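Local structure of Maltose/maltodextrin transport permease homologue (Bdellovibrio bacteriovorus HD100, 6FFL) at residues Arg355-Lys360 against Ala372-Ile377. The protein binds maltotriose through this solute-binding domain, which is fused to the transmembrane subunit MalF of a probable maltose/maltodextrin transporter. Numbering follows the deposited sequence. Where two conformers were deposited one is given.
Sequences RIQYQK and AEQAQI
Gln357 lies against the turn of Gln374 and Ala375, a worked example of how two consecutive helices can pack closely when a long side chain lies over a small residue's backbone. Its CG does the nearest touching, 3.5 Å from the backbone N of Ala375 and 3.8 Å from the methyl CB of the same residue. The alanine brings little bulk of its own, and the two backbones come to 6.0 Å between the CA atoms of Gln357 and Ala375. With CG of Gln357 anti to its carbonyl carbon (chi1 -61°) and the chain bent at chi2 (-44°), the amide is brought alongside CB of Gln374 instead of reaching straight out. There its OE1 stands 3.7 Å from CB of Gln374, a van der Waals contact. In the conformer of Gln374 given here, its side chain crosses that of Gln357 at about a right angle, with the amide planes turned 65° apart. The contact is thus packing by the aliphatic part of Gln357, with its amide at the edge against Gln374.

Around this contact, Leu366 of the intervening loop touches both glutamines, while Ala371 and Thr378 of helix 368-384 also touch Gln357. A polar tie between the helices comes from Ser353, whose OG is hydrogen-bonded to the carbonyl O of Ala375. Two residues before Gln357, Arg355 touches a bound glucose unit and forms salt bridges with Glu43, Glu163 and Asp352. The pair forms a helical hairpin, helix 346-362 followed by helix 368-384, with Tyr358 packed on helix 191-205.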
loop_
_atom_site.group_PDB
_atom_site.type_symbol
_atom_site.label_atom_id
_atom_site.label_comp_id
_atom_site.label_asym_id
_atom_site.label_seq_id
_atom_site.Cartn_x
_atom_site.Cartn_y
_atom_site.Cartn_z
ATOM N N ARG A 355 -13.818 1.395 6.538
ATOM C CA ARG A 355 -13.107 1.746 7.763
ATOM C C ARG A 355 -14.079 2.102 8.878
ATOM O O ARG A 355 -13.905 1.666 10.023
ATOM C CB ARG A 355 -12.135 2.896 7.517
ATOM C CG ARG A 355 -11.171 3.127 8.683
ATOM C CD ARG A 355 -10.343 4.399 8.486
ATOM N NE ARG A 355 -9.458 4.297 7.327
ATOM C CZ ARG A 355 -9.656 4.922 6.170
ATOM N NH1 ARG A 355 -10.710 5.709 6.004
ATOM N NH2 ARG A 355 -8.791 4.758 5.180
ATOM N N ILE A 356 -15.106 2.891 8.560
ATOM C CA ILE A 356 -16.091 3.281 9.561
ATOM C C ILE A 356 -16.779 2.051 10.140
ATOM O O ILE A 356 -16.879 1.894 11.365
ATOM C CB ILE A 356 -17.110 4.254 8.943
ATOM C CG1 ILE A 356 -16.456 5.606 8.666
ATOM C CG2 ILE A 356 -18.350 4.413 9.851
ATOM C CD1 ILE A 356 -17.230 6.436 7.655
ATOM N N GLN A 357 -17.239 1.146 9.270
ATOM C CA GLN A 357 -18.030 0.019 9.755
ATOM C C GLN A 357 -17.179 -0.969 10.542
ATOM O O GLN A 357 -17.613 -1.456 11.595
ATOM C CB GLN A 357 -18.741 -0.680 8.592
ATOM C CG GLN A 357 -19.713 0.206 7.829
ATOM C CD GLN A 357 -20.586 1.066 8.728
ATOM O OE1 GLN A 357 -21.136 0.602 9.730
ATOM N NE2 GLN A 357 -20.725 2.332 8.364
ATOM N N TYR A 358 -15.961 -1.284 10.068
ATOM C CA TYR A 358 -15.182 -2.277 10.810
ATOM C C TYR A 358 -14.672 -1.716 12.128
ATOM O O TYR A 358 -14.487 -2.471 13.087
ATOM C CB TYR A 358 -14.006 -2.839 9.993
ATOM C CG TYR A 358 -13.578 -4.227 10.510
ATOM C CD1 TYR A 358 -14.537 -5.144 10.947
ATOM C CD2 TYR A 358 -12.243 -4.589 10.608
ATOM C CE1 TYR A 358 -14.181 -6.411 11.422
ATOM C CE2 TYR A 358 -11.872 -5.844 11.082
ATOM C CZ TYR A 358 -12.847 -6.752 11.489
ATOM O OH TYR A 358 -12.505 -8.008 11.969
ATOM N N GLN A 359 -14.462 -0.403 12.213
ATOM C CA GLN A 359 -14.113 0.175 13.507
ATOM C C GLN A 359 -15.209 -0.096 14.524
ATOM O O GLN A 359 -14.927 -0.406 15.687
ATOM C CB GLN A 359 -13.860 1.681 13.374
ATOM C CG GLN A 359 -13.200 2.322 14.594
ATOM C CD GLN A 359 -14.191 2.681 15.697
ATOM O OE1 GLN A 359 -15.384 2.860 15.446
ATOM N NE2 GLN A 359 -13.697 2.779 16.929
ATOM N N LYS A 360 -16.469 -0.010 14.092
ATOM C CA LYS A 360 -17.578 -0.256 15.005
ATOM C C LYS A 360 -17.671 -1.726 15.380
ATOM O O LYS A 360 -18.037 -2.059 16.512
ATOM C CB LYS A 360 -18.885 0.207 14.368
ATOM C CG LYS A 360 -18.986 1.705 14.156
ATOM C CD LYS A 360 -20.263 2.017 13.376
ATOM C CE LYS A 360 -20.483 3.507 13.205
ATOM N NZ LYS A 360 -21.745 3.777 12.461
ATOM N N ALA A 372 -21.591 -5.184 7.287
ATOM C CA ALA A 372 -21.488 -5.327 5.834
ATOM C C ALA A 372 -22.658 -4.648 5.136
ATOM O O ALA A 372 -22.479 -3.982 4.108
ATOM C CB ALA A 372 -21.426 -6.809 5.454
ATOM N N GLU A 373 -23.867 -4.805 5.681
ATOM C CA GLU A 373 -25.028 -4.140 5.099
ATOM C C GLU A 373 -24.847 -2.630 5.111
ATOM O O GLU A 373 -25.101 -1.955 4.106
ATOM C CB GLU A 373 -26.305 -4.529 5.858
ATOM C CG GLU A 373 -26.703 -6.005 5.738
ATOM C CD GLU A 373 -27.639 -6.486 6.852
ATOM O OE1 GLU A 373 -28.027 -7.676 6.816
ATOM O OE2 GLU A 373 -27.986 -5.692 7.758
ATOM N N GLN A 374 -24.406 -2.075 6.241
ATOM C CA GLN A 374 -24.257 -0.626 6.338
ATOM C C GLN A 374 -23.022 -0.112 5.609
ATOM O O GLN A 374 -22.989 1.066 5.231
ATOM C CB GLN A 374 -24.228 -0.203 7.810
ATOM C CG GLN A 374 -25.626 -0.176 8.424
ATOM C CD GLN A 374 -25.630 -0.320 9.937
ATOM O OE1 GLN A 374 -24.950 0.418 10.651
ATOM N NE2 GLN A 374 -26.407 -1.274 10.430
ATOM N N ALA A 375 -22.009 -0.959 5.402
ATOM C CA ALA A 375 -20.900 -0.574 4.533
ATOM C C ALA A 375 -21.396 -0.315 3.115
ATOM O O ALA A 375 -21.028 0.689 2.491
ATOM C CB ALA A 375 -19.812 -1.651 4.533
ATOM N N GLN A 376 -22.258 -1.190 2.604
ATOM C CA GLN A 376 -22.811 -0.987 1.267
ATOM C C GLN A 376 -23.656 0.282 1.205
ATOM O O GLN A 376 -23.514 1.093 0.277
ATOM C CB GLN A 376 -23.641 -2.203 0.852
ATOM C CG GLN A 376 -24.216 -2.136 -0.571
ATOM C CD GLN A 376 -23.144 -2.187 -1.643
ATOM O OE1 GLN A 376 -22.038 -2.651 -1.399
ATOM N NE2 GLN A 376 -23.472 -1.715 -2.843
ATOM N N ILE A 377 -24.548 0.469 2.183
ATOM C CA ILE A 377 -25.445 1.623 2.143
ATOM C C ILE A 377 -24.647 2.916 2.207
ATOM O O ILE A 377 -24.894 3.852 1.436
ATOM C CB ILE A 377 -26.492 1.550 3.275
ATOM C CG1 ILE A 377 -27.456 0.382 3.044
ATOM C CG2 ILE A 377 -27.274 2.882 3.374
ATOM C CD1 ILE A 377 -28.171 -0.079 4.315
#